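Chitin deacetylase 1 (Bombyx mori, PDB 5ZNT) hydrolyses the N-acetamido groups of N-acetyl-D-glucosamine residues in chitin with the help of zinc, giving chitosan and acetate, its polysaccharide deacetylase part being the piece described here. Local coordinates at residues 38-43 against 296-301; 64-69 against 290-295; 180-185 against 261-266; 207-212 against 305-310. All coordinates share one frame; numbering follows the deposited sequence.

Contact 1 touches each of the other three. It pairs strand 38-43 with 298-300, and contact 2, centred about 9 Å from it, covers the way from helix 278-294 into 298-300; N66 OD1 takes the F300 N-H. On the other edge of 38-43, L265 of contact 3 bonds to M39 and T41, the two centres being about 12 Å apart. M39 and T41 also pack on W309 and V306 of contact 4, whose centre is about 14 Å from that of contact 1. Contact 4, centred about 10 Å from contact 3, meets it where Y184 O bonds to E210 N and the W182 and W309 rings touch. Contact 2 touches neither contact 3 nor contact 4. All lie away from the zinc, though strand 38-45 leads directly to its ligand D46.

Contact 1 of 4, residues 38-43 against 296-301; sequences QMITIT and NDVYFV
The F300 ring takes two isoleucine methyls from the neighbouring strand, both at a slant, neither squarely over a face nor at an edge. I42 CD1 sits 3.5 Å from F300 CD2, and I40 CD1 lies 3.6 Å from F300 CZ. I40 and F300 run side by side in the same direction. With CG1 of I40 anti to its carbonyl carbon (chi1 -57°) and the chain extended beyond it, CD1 also reaches V298 CG1 at 3.6 Å, so one methyl touches both the valine and the ring. The Y299 ring goes to the other face of the sheet, leads away from 38-43 and meets W325. On that face M39 CB touches V301 CG2 at 4.0 Å. The Q38 amide bends back: NE2 gives a bond to M39 O, which lies in the amide plane, and another to A263 O.

The backbones run parallel, 23° apart. Q38 N donates to D297 O, Y299 N to Q38 O, I40 N to Y299 O and V301 N to I40 O, all at 2.8 to 3.0 Å. Beyond V301 the direct bonds stop and a water gives to both I42 O and V301 O, while I42 itself pairs with T75. Strands 38-45 and 298-300 are neighbours in the parallel sheet, consistent with the distorted beta/alpha barrel of the CE4 deacetylases.

Contact 2 of 4, residues 64-69 against 290-295; sequences RKNPNG and EILQSH
L292 reaches from the last turn of its helix to the 64-69 loop and carries most of this contact. CG stands anti to the carbonyl carbon (chi1 -74°) and the fork opens onto the loop backbone: CD2 comes to 3.4 Å from K65 O, while CD1 lies 3.7 Å from R64 CB. R64 touches only with this root; its chain runs extended from CG to NE and forms a salt bridge with D289, one helical turn before the leucine. N66 starts away from the helix, but its amide swings back, with OD1 4.2 Å from L292 CD2, and that oxygen accepts the F300 N-H. P67 sets CG 4.0 Å from H295 O, just past the helix end, where H295 ND1 bonds to D297 OD1. The loop closes as a type I turn, G69 N giving to N66 O. This is a loop turn packed on the C-terminal end of a barrel helix, at the alpha-to-beta passage into strand 298-300 of the CE4 fold.

Contact 3 of 4, residues 180-185 against 261-266; sequences PLWPYT and NRAPLG. Unlike the reference sequence in segment 180-185: P180 (reference Arg), W182 (reference Cys).
W182 lays one indole face on the backbone and ring carbons of A263 and P264, and here the packing is tight. A263 CA stands 3.7 Å from the centroid of the five-membered ring of W182, and P264 CD 3.6 Å from that of its six-membered ring, two CH-pi contacts on the same face. On the other side of the indole plane W309 comes up, the two ring systems about 25° apart. At the edge, NE1 of W182 donates to N261 O at 3.0 Å; the oxygen lies in the ring plane, but the donor stands well above the carbonyl plane.

N261 ties the segments together a second time, through its side chain. Its CG sits between backbone N and carbonyl carbon (chi1 62°), which turns ND2 to P180 O, 2.7 Å away, and also to T25 O. OD1 of N261 accepts from A263 N at 3.3 Å. A leucine here would probably strand P180 O and T25 O without their donor and free the A263 backbone to shift under the indole.

The side toward P183 is looser: P183 CD and P264 CD are 4.0 Å apart, and a water bridges L181 O to P264 O instead of a direct bond. The motif is an Asx turn, here at the loop leading into barrel strand 265-270, clasped by the segment that enters strand 184-185 of the second sheet.

Contact 4 of 4, residues 207-212 against 305-310; sequences AVWEMV and QVIQWV
One CH-pi contact leads: I307 CG2 stands over the W209 indole, 4.0 Å from the centroid of its five-membered ring and 12° off the normal. The rest is apolar packing. Further along the indole, V310 CG1 approaches W209 CH2 at 3.6 Å, obliquely to the ring, and I307 CD1 rests 3.9 Å from W209 CB. M211 is bent at chi2 (-63°) and again at chi3, which brings its thioether obliquely against the helix: SD lies 3.8 Å from I307 CG1 and CE 3.7 Å from V306 CG1. A serine in place of W209 would probably open a gap over I307 and leave V310 CG1 without the ring it rests on.

Polar pairing happens off to the side. The O of M211, the centre of an inverse gamma turn, accepts a hydrogen bond from S170 OG, and W209 bonds through its backbone to L167 and D169. Sheet and helix 303-311 therefore meet here by apolar and CH-pi contacts of buried side chains, without a polar bond between the two segments, so their fit depends on complementary shape and dispersion.

Contact 1 of 4, residues 38-43 against 296-301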
loop_
_atom_site.group_PDB
_atom_site.type_symbol
_atom_site.label_atom_id
_atom_site.label_comp_id
_atom_site.label_asym_id
_atom_site.label_seq_id
_atom_site.Cartn_x
_atom_site.Cartn_y
_atom_site.Cartn_z
ATOM N N GLN A 38 -13.710 3.580 10.844
ATOM C CA GLN A 38 -13.052 4.315 9.768
ATOM C C GLN A 38 -11.607 3.828 9.668
ATOM O O GLN A 38 -10.784 4.119 10.537
ATOM C CB GLN A 38 -13.097 5.813 10.036
ATOM C CG GLN A 38 -12.401 6.654 8.964
ATOM C CD GLN A 38 -13.003 6.438 7.566
ATOM O OE1 GLN A 38 -14.129 6.870 7.291
ATOM N NE2 GLN A 38 -12.238 5.792 6.670
ATOM N N MET A 39 -11.299 3.092 8.615
ATOM C CA MET A 39 -9.948 2.598 8.391
ATOM C C MET A 39 -9.122 3.639 7.648
ATOM O O MET A 39 -9.614 4.302 6.730
ATOM C CB MET A 39 -9.997 1.295 7.596
ATOM C CG MET A 39 -10.583 0.148 8.403
ATOM S SD MET A 39 -10.840 -1.328 7.399
ATOM C CE MET A 39 -12.583 -1.223 6.970
ATOM N N ILE A 40 -7.862 3.786 8.060
ATOM C CA ILE A 40 -6.908 4.646 7.369
ATOM C C ILE A 40 -5.694 3.790 7.027
ATOM O O ILE A 40 -5.140 3.126 7.905
ATOM C CB ILE A 40 -6.509 5.863 8.226
ATOM C CG1 ILE A 40 -7.780 6.648 8.616
ATOM C CG2 ILE A 40 -5.559 6.800 7.452
ATOM C CD1 ILE A 40 -7.520 7.855 9.534
ATOM N N THR A 41 -5.296 3.790 5.757
ATOM C CA THR A 41 -4.126 3.027 5.310
ATOM C C THR A 41 -3.028 4.024 4.960
ATOM O O THR A 41 -2.995 4.565 3.858
ATOM C CB THR A 41 -4.440 2.122 4.118
ATOM O OG1 THR A 41 -4.888 2.897 2.997
ATOM C CG2 THR A 41 -5.519 1.103 4.475
ATOM N N ILE A 42 -2.150 4.287 5.924
ATOM C CA ILE A 42 -0.911 4.987 5.627
ATOM C C ILE A 42 0.002 4.042 4.857
ATOM O O ILE A 42 0.209 2.899 5.274
ATOM C CB ILE A 42 -0.230 5.439 6.923
ATOM C CG1 ILE A 42 -1.111 6.422 7.697
ATOM C CG2 ILE A 42 1.151 6.029 6.623
ATOM C CD1 ILE A 42 -0.613 6.597 9.146
ATOM N N THR A 43 0.552 4.505 3.731
ATOM C CA THR A 43 1.517 3.701 2.988
ATOM C C THR A 43 2.743 4.539 2.669
ATOM O O THR A 43 2.688 5.773 2.652
ATOM C CB THR A 43 0.934 3.120 1.678
ATOM O OG1 THR A 43 0.810 4.159 0.689
ATOM C CG2 THR A 43 -0.454 2.483 1.911
ATOM N N ASN A 296 -12.762 7.018 18.984
ATOM C CA ASN A 296 -12.727 5.614 19.348
ATOM C C ASN A 296 -13.096 4.715 18.180
ATOM O O ASN A 296 -13.109 3.493 18.337
ATOM C CB ASN A 296 -13.650 5.336 20.552
ATOM C CG ASN A 296 -15.120 5.636 20.275
ATOM O OD1 ASN A 296 -15.542 5.808 19.131
ATOM N ND2 ASN A 296 -15.916 5.691 21.348
ATOM N N ASP A 297 -13.368 5.295 17.002
ATOM C CA ASP A 297 -13.880 4.551 15.857
ATOM C C ASP A 297 -12.993 4.685 14.616
ATOM O O ASP A 297 -13.467 4.449 13.500
ATOM C CB ASP A 297 -15.312 5.006 15.536
ATOM C CG ASP A 297 -15.418 6.508 15.335
ATOM O OD1 ASP A 297 -14.399 7.215 15.505
ATOM O OD2 ASP A 297 -16.528 6.999 15.013
ATOM N N VAL A 298 -11.720 5.046 14.787
ATOM C CA VAL A 298 -10.776 5.222 13.681
ATOM C C VAL A 298 -9.592 4.286 13.924
ATOM O O VAL A 298 -9.001 4.305 15.010
ATOM C CB VAL A 298 -10.309 6.686 13.558
ATOM C CG1 VAL A 298 -9.115 6.820 12.573
ATOM C CG2 VAL A 298 -11.463 7.597 13.110
ATOM N N TYR A 299 -9.250 3.476 12.924
ATOM C CA TYR A 299 -8.138 2.524 13.005
ATOM C C TYR A 299 -7.155 2.763 11.858
ATOM O O TYR A 299 -7.555 2.767 10.689
ATOM C CB TYR A 299 -8.631 1.079 12.913
ATOM C CG TYR A 299 -9.243 0.539 14.180
ATOM C CD1 TYR A 299 -10.526 0.930 14.579
ATOM C CD2 TYR A 299 -8.553 -0.378 14.968
ATOM C CE1 TYR A 299 -11.105 0.418 15.748
ATOM C CE2 TYR A 299 -9.120 -0.894 16.127
ATOM C CZ TYR A 299 -10.392 -0.489 16.506
ATOM O OH TYR A 299 -10.942 -1.013 17.650
ATOM N N PHE A 300 -5.873 2.919 12.199
ATOM C CA PHE A 300 -4.787 2.932 11.214
ATOM C C PHE A 300 -4.304 1.502 11.052
ATOM O O PHE A 300 -3.706 0.938 11.976
ATOM C CB PHE A 300 -3.653 3.842 11.676
ATOM C CG PHE A 300 -4.041 5.290 11.760
ATOM C CD1 PHE A 300 -4.734 5.768 12.860
ATOM C CD2 PHE A 300 -3.712 6.175 10.739
ATOM C CE1 PHE A 300 -5.106 7.102 12.939
ATOM C CE2 PHE A 300 -4.060 7.522 10.826
ATOM C CZ PHE A 300 -4.769 7.977 11.917
ATOM N N VAL A 301 -4.588 0.906 9.889
ATOM C CA VAL A 301 -4.363 -0.508 9.642
ATOM C C VAL A 301 -3.585 -0.708 8.339
ATOM O O VAL A 301 -3.491 0.187 7.491
ATOM C CB VAL A 301 -5.704 -1.279 9.587
ATOM C CG1 VAL A 301 -6.418 -1.231 10.964
ATOM C CG2 VAL A 301 -6.592 -0.681 8.511
HETATM O O HOH W 1 -1.614 0.866 5.477
#

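Contact 2 of 4, residues 64-69 against 290-295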
loop_
_atom_site.group_PDB
_atom_site.type_symbol
_atom_site.label_atom_id
_atom_site.label_comp_id
_atom_site.label_asym_id
_atom_site.label_seq_id
_atom_site.Cartn_x
_atom_site.Cartn_y
_atom_site.Cartn_z
ATOM N N ARG A 64 1.623 5.434 19.677
ATOM C CA ARG A 64 0.395 5.754 18.953
ATOM C C ARG A 64 -0.376 4.451 18.789
ATOM O O ARG A 64 0.119 3.513 18.158
ATOM C CB ARG A 64 0.711 6.406 17.604
ATOM C CG ARG A 64 1.550 7.684 17.752
ATOM C CD ARG A 64 1.833 8.440 16.448
ATOM N NE ARG A 64 2.118 9.841 16.769
ATOM C CZ ARG A 64 3.332 10.372 16.856
ATOM N NH1 ARG A 64 4.420 9.639 16.572
ATOM N NH2 ARG A 64 3.446 11.654 17.201
ATOM N N LYS A 65 -1.561 4.373 19.398
ATOM C CA LYS A 65 -2.312 3.127 19.479
ATOM C C LYS A 65 -3.704 3.317 18.905
ATOM O O LYS A 65 -4.325 4.359 19.114
ATOM C CB LYS A 65 -2.457 2.637 20.931
ATOM C CG LYS A 65 -1.197 2.693 21.748
ATOM C CD LYS A 65 -0.468 1.380 21.713
ATOM C CE LYS A 65 0.643 1.355 22.761
ATOM N NZ LYS A 65 1.563 0.267 22.438
ATOM N N ASN A 66 -4.186 2.296 18.201
ATOM C CA ASN A 66 -5.564 2.237 17.727
ATOM C C ASN A 66 -6.512 2.003 18.907
ATOM O O ASN A 66 -6.066 1.702 20.010
ATOM C CB ASN A 66 -5.707 1.113 16.712
ATOM C CG ASN A 66 -5.166 1.494 15.352
ATOM O OD1 ASN A 66 -5.285 2.644 14.929
ATOM N ND2 ASN A 66 -4.591 0.531 14.659
ATOM N N PRO A 67 -7.830 2.114 18.695
ATOM C CA PRO A 67 -8.770 1.911 19.821
ATOM C C PRO A 67 -8.722 0.517 20.426
ATOM O O PRO A 67 -9.250 0.333 21.531
ATOM C CB PRO A 67 -10.141 2.196 19.194
ATOM C CG PRO A 67 -9.846 3.127 18.050
ATOM C CD PRO A 67 -8.518 2.637 17.503
ATOM N N ASN A 68 -8.101 -0.462 19.758
ATOM C CA ASN A 68 -7.920 -1.797 20.316
ATOM C C ASN A 68 -6.683 -1.904 21.191
ATOM O O ASN A 68 -6.327 -3.012 21.598
ATOM C CB ASN A 68 -7.845 -2.845 19.190
ATOM C CG ASN A 68 -6.677 -2.609 18.248
ATOM O OD1 ASN A 68 -5.898 -1.671 18.422
ATOM N ND2 ASN A 68 -6.543 -3.468 17.248
ATOM N N GLY A 69 -5.996 -0.794 21.454
ATOM C CA GLY A 69 -4.787 -0.832 22.245
ATOM C C GLY A 69 -3.515 -1.193 21.491
ATOM O O GLY A 69 -2.440 -1.188 22.100
ATOM N N GLU A 290 -4.200 13.988 17.165
ATOM C CA GLU A 290 -5.512 14.568 17.400
ATOM C C GLU A 290 -6.635 13.605 17.013
ATOM O O GLU A 290 -7.623 13.467 17.746
ATOM C CB GLU A 290 -5.629 15.884 16.637
ATOM C CG GLU A 290 -6.943 16.611 16.910
ATOM C CD GLU A 290 -6.999 17.935 16.223
ATOM O OE1 GLU A 290 -6.893 17.957 14.978
ATOM O OE2 GLU A 290 -7.138 18.957 16.925
ATOM N N ILE A 291 -6.498 12.920 15.871
ATOM C CA ILE A 291 -7.498 11.939 15.451
ATOM C C ILE A 291 -7.557 10.765 16.428
ATOM O O ILE A 291 -8.646 10.318 16.817
ATOM C CB ILE A 291 -7.198 11.449 14.020
ATOM C CG1 ILE A 291 -7.475 12.548 12.980
ATOM C CG2 ILE A 291 -7.977 10.187 13.728
ATOM C CD1 ILE A 291 -8.949 12.843 12.730
ATOM N N LEU A 292 -6.397 10.228 16.821
ATOM C CA LEU A 292 -6.378 9.075 17.719
ATOM C C LEU A 292 -7.035 9.395 19.061
ATOM O O LEU A 292 -7.750 8.559 19.620
ATOM C CB LEU A 292 -4.941 8.589 17.944
ATOM C CG LEU A 292 -4.242 7.824 16.796
ATOM C CD1 LEU A 292 -2.792 7.576 17.162
ATOM C CD2 LEU A 292 -4.914 6.508 16.529
ATOM N N GLN A 293 -6.784 10.585 19.608
ATOM C CA GLN A 293 -7.343 10.896 20.926
ATOM C C GLN A 293 -8.856 11.090 20.850
ATOM O O GLN A 293 -9.586 10.676 21.761
ATOM C CB GLN A 293 -6.673 12.138 21.518
ATOM C CG GLN A 293 -7.051 12.419 22.991
ATOM C CD GLN A 293 -8.394 13.111 23.140
ATOM O OE1 GLN A 293 -8.801 13.875 22.264
ATOM N NE2 GLN A 293 -9.098 12.845 24.262
ATOM N N SER A 294 -9.346 11.690 19.772
ATOM C CA SER A 294 -10.742 12.088 19.717
ATOM C C SER A 294 -11.652 11.022 19.131
ATOM O O SER A 294 -12.872 11.151 19.248
ATOM C CB SER A 294 -10.890 13.399 18.927
ATOM O OG SER A 294 -10.576 13.226 17.558
ATOM N N HIS A 295 -11.109 9.960 18.540
ATOM C CA HIS A 295 -11.929 8.976 17.847
ATOM C C HIS A 295 -11.704 7.598 18.431
ATOM O O HIS A 295 -10.589 7.056 18.364
ATOM C CB HIS A 295 -11.626 8.953 16.343
ATOM C CG HIS A 295 -12.293 10.053 15.593
ATOM N ND1 HIS A 295 -13.534 9.902 15.018
ATOM C CD2 HIS A 295 -11.917 11.334 15.358
ATOM C CE1 HIS A 295 -13.889 11.040 14.444
ATOM N NE2 HIS A 295 -12.932 11.928 14.645
#

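Contact 3 of 4, residues 180-185 against 261-266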
loop_
_atom_site.group_PDB
_atom_site.type_symbol
_atom_site.label_atom_id
_atom_site.label_comp_id
_atom_site.label_asym_id
_atom_site.label_seq_id
_atom_site.Cartn_x
_atom_site.Cartn_y
_atom_site.Cartn_z
ATOM N N PRO A 180 -16.430 8.341 -1.709
ATOM C CA PRO A 180 -15.294 7.569 -2.250
ATOM C C PRO A 180 -15.631 6.087 -2.301
ATOM O O PRO A 180 -16.686 5.642 -1.836
ATOM C CB PRO A 180 -14.160 7.859 -1.262
ATOM C CG PRO A 180 -14.884 8.156 0.042
ATOM C CD PRO A 180 -16.143 8.900 -0.375
ATOM N N LEU A 181 -14.707 5.300 -2.865
ATOM C CA LEU A 181 -14.982 3.903 -3.185
ATOM C C LEU A 181 -14.341 2.967 -2.166
ATOM O O LEU A 181 -13.239 3.228 -1.673
ATOM C CB LEU A 181 -14.485 3.559 -4.597
ATOM C CG LEU A 181 -15.421 3.853 -5.780
ATOM C CD1 LEU A 181 -15.823 5.316 -5.825
ATOM C CD2 LEU A 181 -14.785 3.444 -7.111
ATOM N N TRP A 182 -15.050 1.880 -1.842
ATOM C CA TRP A 182 -14.516 0.758 -1.089
ATOM C C TRP A 182 -13.652 -0.109 -2.010
ATOM O O TRP A 182 -13.846 -0.105 -3.232
ATOM C CB TRP A 182 -15.658 -0.085 -0.501
ATOM C CG TRP A 182 -16.200 0.499 0.770
ATOM C CD1 TRP A 182 -17.079 1.553 0.895
ATOM C CD2 TRP A 182 -15.865 0.092 2.104
ATOM N NE1 TRP A 182 -17.315 1.810 2.233
ATOM C CE2 TRP A 182 -16.591 0.921 2.990
ATOM C CE3 TRP A 182 -15.047 -0.920 2.635
ATOM C CZ2 TRP A 182 -16.496 0.795 4.375
ATOM C CZ3 TRP A 182 -14.951 -1.040 4.016
ATOM C CH2 TRP A 182 -15.680 -0.192 4.868
ATOM N N PRO A 183 -12.699 -0.864 -1.452
ATOM C CA PRO A 183 -11.978 -1.856 -2.270
ATOM C C PRO A 183 -12.963 -2.768 -2.983
ATOM O O PRO A 183 -14.116 -2.920 -2.564
ATOM C CB PRO A 183 -11.140 -2.641 -1.250
ATOM C CG PRO A 183 -10.935 -1.677 -0.112
ATOM C CD PRO A 183 -12.204 -0.819 -0.061
ATOM N N TYR A 184 -12.497 -3.381 -4.069
ATOM C CA TYR A 184 -13.330 -4.295 -4.833
ATOM C C TYR A 184 -12.440 -5.397 -5.392
ATOM O O TYR A 184 -11.222 -5.230 -5.508
ATOM C CB TYR A 184 -14.100 -3.548 -5.942
ATOM C CG TYR A 184 -13.227 -2.739 -6.872
ATOM C CD1 TYR A 184 -12.626 -3.333 -7.983
ATOM C CD2 TYR A 184 -13.010 -1.382 -6.651
ATOM C CE1 TYR A 184 -11.819 -2.606 -8.834
ATOM C CE2 TYR A 184 -12.194 -0.644 -7.491
ATOM C CZ TYR A 184 -11.603 -1.264 -8.578
ATOM O OH TYR A 184 -10.803 -0.545 -9.423
ATOM N N THR A 185 -13.038 -6.549 -5.687
ATOM C CA THR A 185 -12.287 -7.588 -6.379
ATOM C C THR A 185 -12.442 -7.414 -7.887
ATOM O O THR A 185 -13.359 -6.748 -8.373
ATOM C CB THR A 185 -12.729 -8.996 -5.960
ATOM O OG1 THR A 185 -14.068 -9.239 -6.392
ATOM C CG2 THR A 185 -12.661 -9.155 -4.453
ATOM N N ASN A 261 -19.609 7.108 3.374
ATOM C CA ASN A 261 -19.704 5.657 3.454
ATOM C C ASN A 261 -18.554 5.021 4.238
ATOM O O ASN A 261 -18.435 3.790 4.251
ATOM C CB ASN A 261 -19.773 5.062 2.045
ATOM C CG ASN A 261 -18.528 5.358 1.230
ATOM O OD1 ASN A 261 -17.704 6.188 1.622
ATOM N ND2 ASN A 261 -18.397 4.704 0.077
ATOM N N ARG A 262 -17.719 5.822 4.888
ATOM C CA ARG A 262 -16.563 5.322 5.653
ATOM C C ARG A 262 -15.667 4.394 4.829
ATOM O O ARG A 262 -15.096 3.432 5.353
ATOM C CB ARG A 262 -17.008 4.622 6.935
ATOM C CG ARG A 262 -17.824 5.552 7.813
ATOM C CD ARG A 262 -17.385 5.510 9.229
ATOM N NE ARG A 262 -18.031 6.576 9.983
ATOM C CZ ARG A 262 -18.449 6.440 11.235
ATOM N NH1 ARG A 262 -18.273 5.278 11.860
ATOM N NH2 ARG A 262 -19.042 7.461 11.857
ATOM N N ALA A 263 -15.535 4.670 3.537
ATOM C CA ALA A 263 -14.574 3.924 2.737
ATOM C C ALA A 263 -13.180 4.123 3.330
ATOM O O ALA A 263 -12.853 5.227 3.781
ATOM C CB ALA A 263 -14.602 4.392 1.281
ATOM N N PRO A 264 -12.356 3.082 3.381
ATOM C CA PRO A 264 -10.978 3.258 3.854
ATOM C C PRO A 264 -10.322 4.460 3.189
ATOM O O PRO A 264 -10.478 4.699 1.986
ATOM C CB PRO A 264 -10.299 1.937 3.472
ATOM C CG PRO A 264 -11.435 0.911 3.541
ATOM C CD PRO A 264 -12.674 1.684 3.030
ATOM N N LEU A 265 -9.665 5.273 3.999
ATOM C CA LEU A 265 -8.978 6.464 3.521
ATOM C C LEU A 265 -7.498 6.134 3.309
ATOM O O LEU A 265 -6.804 5.741 4.251
ATOM C CB LEU A 265 -9.120 7.590 4.537
ATOM C CG LEU A 265 -8.240 8.833 4.370
ATOM C CD1 LEU A 265 -8.639 9.630 3.143
ATOM C CD2 LEU A 265 -8.320 9.702 5.622
ATOM N N GLY A 266 -7.004 6.313 2.080
ATOM C CA GLY A 266 -5.620 5.999 1.767
ATOM C C GLY A 266 -4.771 7.229 1.783
ATOM O O GLY A 266 -5.000 8.177 1.023
HETATM O O HOH W 2 -11.145 2.513 0.022
#

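Contact 4 of 4, residues 207-212 against 305-310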
loop_
_atom_site.group_PDB
_atom_site.type_symbol
_atom_site.label_atom_id
_atom_site.label_comp_id
_atom_site.label_asym_id
_atom_site.label_seq_id
_atom_site.Cartn_x
_atom_site.Cartn_y
_atom_site.Cartn_z
ATOM N N ALA A 207 -8.936 -12.953 -10.251
ATOM C CA ALA A 207 -9.146 -13.267 -8.836
ATOM C C ALA A 207 -8.141 -12.513 -7.964
ATOM O O ALA A 207 -7.290 -13.099 -7.292
ATOM C CB ALA A 207 -9.045 -14.770 -8.609
ATOM N N VAL A 208 -8.264 -11.184 -7.983
ATOM C CA VAL A 208 -7.331 -10.276 -7.320
ATOM C C VAL A 208 -8.141 -9.167 -6.675
ATOM O O VAL A 208 -9.074 -8.637 -7.285
ATOM C CB VAL A 208 -6.316 -9.659 -8.313
ATOM C CG1 VAL A 208 -5.327 -8.750 -7.572
ATOM C CG2 VAL A 208 -5.569 -10.760 -9.111
ATOM N N TRP A 209 -7.758 -8.777 -5.467
ATOM C CA TRP A 209 -8.364 -7.615 -4.831
ATOM C C TRP A 209 -7.719 -6.344 -5.355
ATOM O O TRP A 209 -6.524 -6.311 -5.659
ATOM C CB TRP A 209 -8.195 -7.678 -3.314
ATOM C CG TRP A 209 -9.047 -8.684 -2.635
ATOM C CD1 TRP A 209 -8.762 -10.011 -2.421
ATOM C CD2 TRP A 209 -10.336 -8.451 -2.055
ATOM N NE1 TRP A 209 -9.797 -10.611 -1.738
ATOM C CE2 TRP A 209 -10.777 -9.680 -1.510
ATOM C CE3 TRP A 209 -11.160 -7.324 -1.946
ATOM C CZ2 TRP A 209 -12.009 -9.817 -0.859
ATOM C CZ3 TRP A 209 -12.387 -7.457 -1.296
ATOM C CH2 TRP A 209 -12.797 -8.703 -0.760
ATOM N N GLU A 210 -8.516 -5.278 -5.451
ATOM C CA GLU A 210 -7.995 -3.954 -5.766
ATOM C C GLU A 210 -8.182 -3.053 -4.554
ATOM O O GLU A 210 -9.310 -2.650 -4.242
ATOM C CB GLU A 210 -8.671 -3.331 -6.988
ATOM C CG GLU A 210 -8.173 -1.901 -7.273
ATOM C CD GLU A 210 -6.670 -1.881 -7.562
ATOM O OE1 GLU A 210 -6.196 -2.822 -8.224
ATOM O OE2 GLU A 210 -5.968 -0.935 -7.154
ATOM N N MET A 211 -7.073 -2.698 -3.901
ATOM C CA MET A 211 -7.103 -1.682 -2.850
ATOM C C MET A 211 -7.083 -0.328 -3.539
ATOM O O MET A 211 -6.054 0.342 -3.644
ATOM C CB MET A 211 -5.931 -1.852 -1.891
ATOM C CG MET A 211 -6.098 -3.045 -0.957
ATOM S SD MET A 211 -7.540 -2.896 0.149
ATOM C CE MET A 211 -7.186 -1.350 1.006
ATOM N N VAL A 212 -8.269 0.084 -4.005
ATOM C CA VAL A 212 -8.350 1.195 -4.938
ATOM C C VAL A 212 -7.829 2.460 -4.283
ATOM O O VAL A 212 -7.993 2.681 -3.073
ATOM C CB VAL A 212 -9.804 1.356 -5.436
ATOM C CG1 VAL A 212 -10.774 1.656 -4.270
ATOM C CG2 VAL A 212 -9.906 2.415 -6.524
ATOM N N GLN A 305 -5.021 -5.824 6.356
ATOM C CA GLN A 305 -6.013 -5.745 7.425
ATOM C C GLN A 305 -7.336 -5.153 6.936
ATOM O O GLN A 305 -8.398 -5.515 7.459
ATOM C CB GLN A 305 -5.449 -4.943 8.598
ATOM C CG GLN A 305 -4.507 -5.785 9.434
ATOM C CD GLN A 305 -3.723 -5.007 10.453
ATOM O OE1 GLN A 305 -3.697 -3.774 10.444
ATOM N NE2 GLN A 305 -3.086 -5.728 11.366
ATOM N N VAL A 306 -7.304 -4.256 5.947
ATOM C CA VAL A 306 -8.555 -3.793 5.349
ATOM C C VAL A 306 -9.289 -4.967 4.712
ATOM O O VAL A 306 -10.482 -5.185 4.957
ATOM C CB VAL A 306 -8.307 -2.669 4.327
ATOM C CG1 VAL A 306 -9.632 -2.302 3.626
ATOM C CG2 VAL A 306 -7.747 -1.446 5.005
ATOM N N ILE A 307 -8.576 -5.751 3.899
ATOM C CA ILE A 307 -9.194 -6.896 3.233
ATOM C C ILE A 307 -9.744 -7.886 4.257
ATOM O O ILE A 307 -10.812 -8.475 4.059
ATOM C CB ILE A 307 -8.183 -7.565 2.276
ATOM C CG1 ILE A 307 -7.811 -6.604 1.144
ATOM C CG2 ILE A 307 -8.740 -8.886 1.714
ATOM C CD1 ILE A 307 -6.650 -7.108 0.235
ATOM N N GLN A 308 -9.036 -8.079 5.374
ATOM C CA GLN A 308 -9.522 -9.007 6.389
ATOM C C GLN A 308 -10.830 -8.511 7.001
ATOM O O GLN A 308 -11.743 -9.309 7.260
ATOM C CB GLN A 308 -8.449 -9.223 7.455
ATOM C CG GLN A 308 -7.320 -10.115 6.968
ATOM C CD GLN A 308 -6.139 -10.101 7.901
ATOM O OE1 GLN A 308 -5.785 -9.060 8.454
ATOM N NE2 GLN A 308 -5.529 -11.262 8.096
ATOM N N TRP A 309 -10.962 -7.195 7.189
ATOM C CA TRP A 309 -12.229 -6.639 7.658
ATOM C C TRP A 309 -13.326 -6.799 6.609
ATOM O O TRP A 309 -14.458 -7.168 6.942
ATOM C CB TRP A 309 -12.061 -5.167 8.019
ATOM C CG TRP A 309 -13.297 -4.550 8.641
ATOM C CD1 TRP A 309 -13.541 -4.377 9.976
ATOM C CD2 TRP A 309 -14.444 -4.031 7.954
ATOM N NE1 TRP A 309 -14.774 -3.791 10.165
ATOM C CE2 TRP A 309 -15.350 -3.572 8.941
ATOM C CE3 TRP A 309 -14.799 -3.918 6.607
ATOM C CZ2 TRP A 309 -16.585 -3.005 8.621
ATOM C CZ3 TRP A 309 -16.028 -3.356 6.287
ATOM C CH2 TRP A 309 -16.903 -2.898 7.292
ATOM N N VAL A 310 -13.019 -6.509 5.341
ATOM C CA VAL A 310 -14.013 -6.677 4.275
ATOM C C VAL A 310 -14.533 -8.103 4.256
ATOM O O VAL A 310 -15.711 -8.350 3.971
ATOM C CB VAL A 310 -13.417 -6.275 2.913
ATOM C CG1 VAL A 310 -14.359 -6.671 1.763
ATOM C CG2 VAL A 310 -13.167 -4.781 2.877
#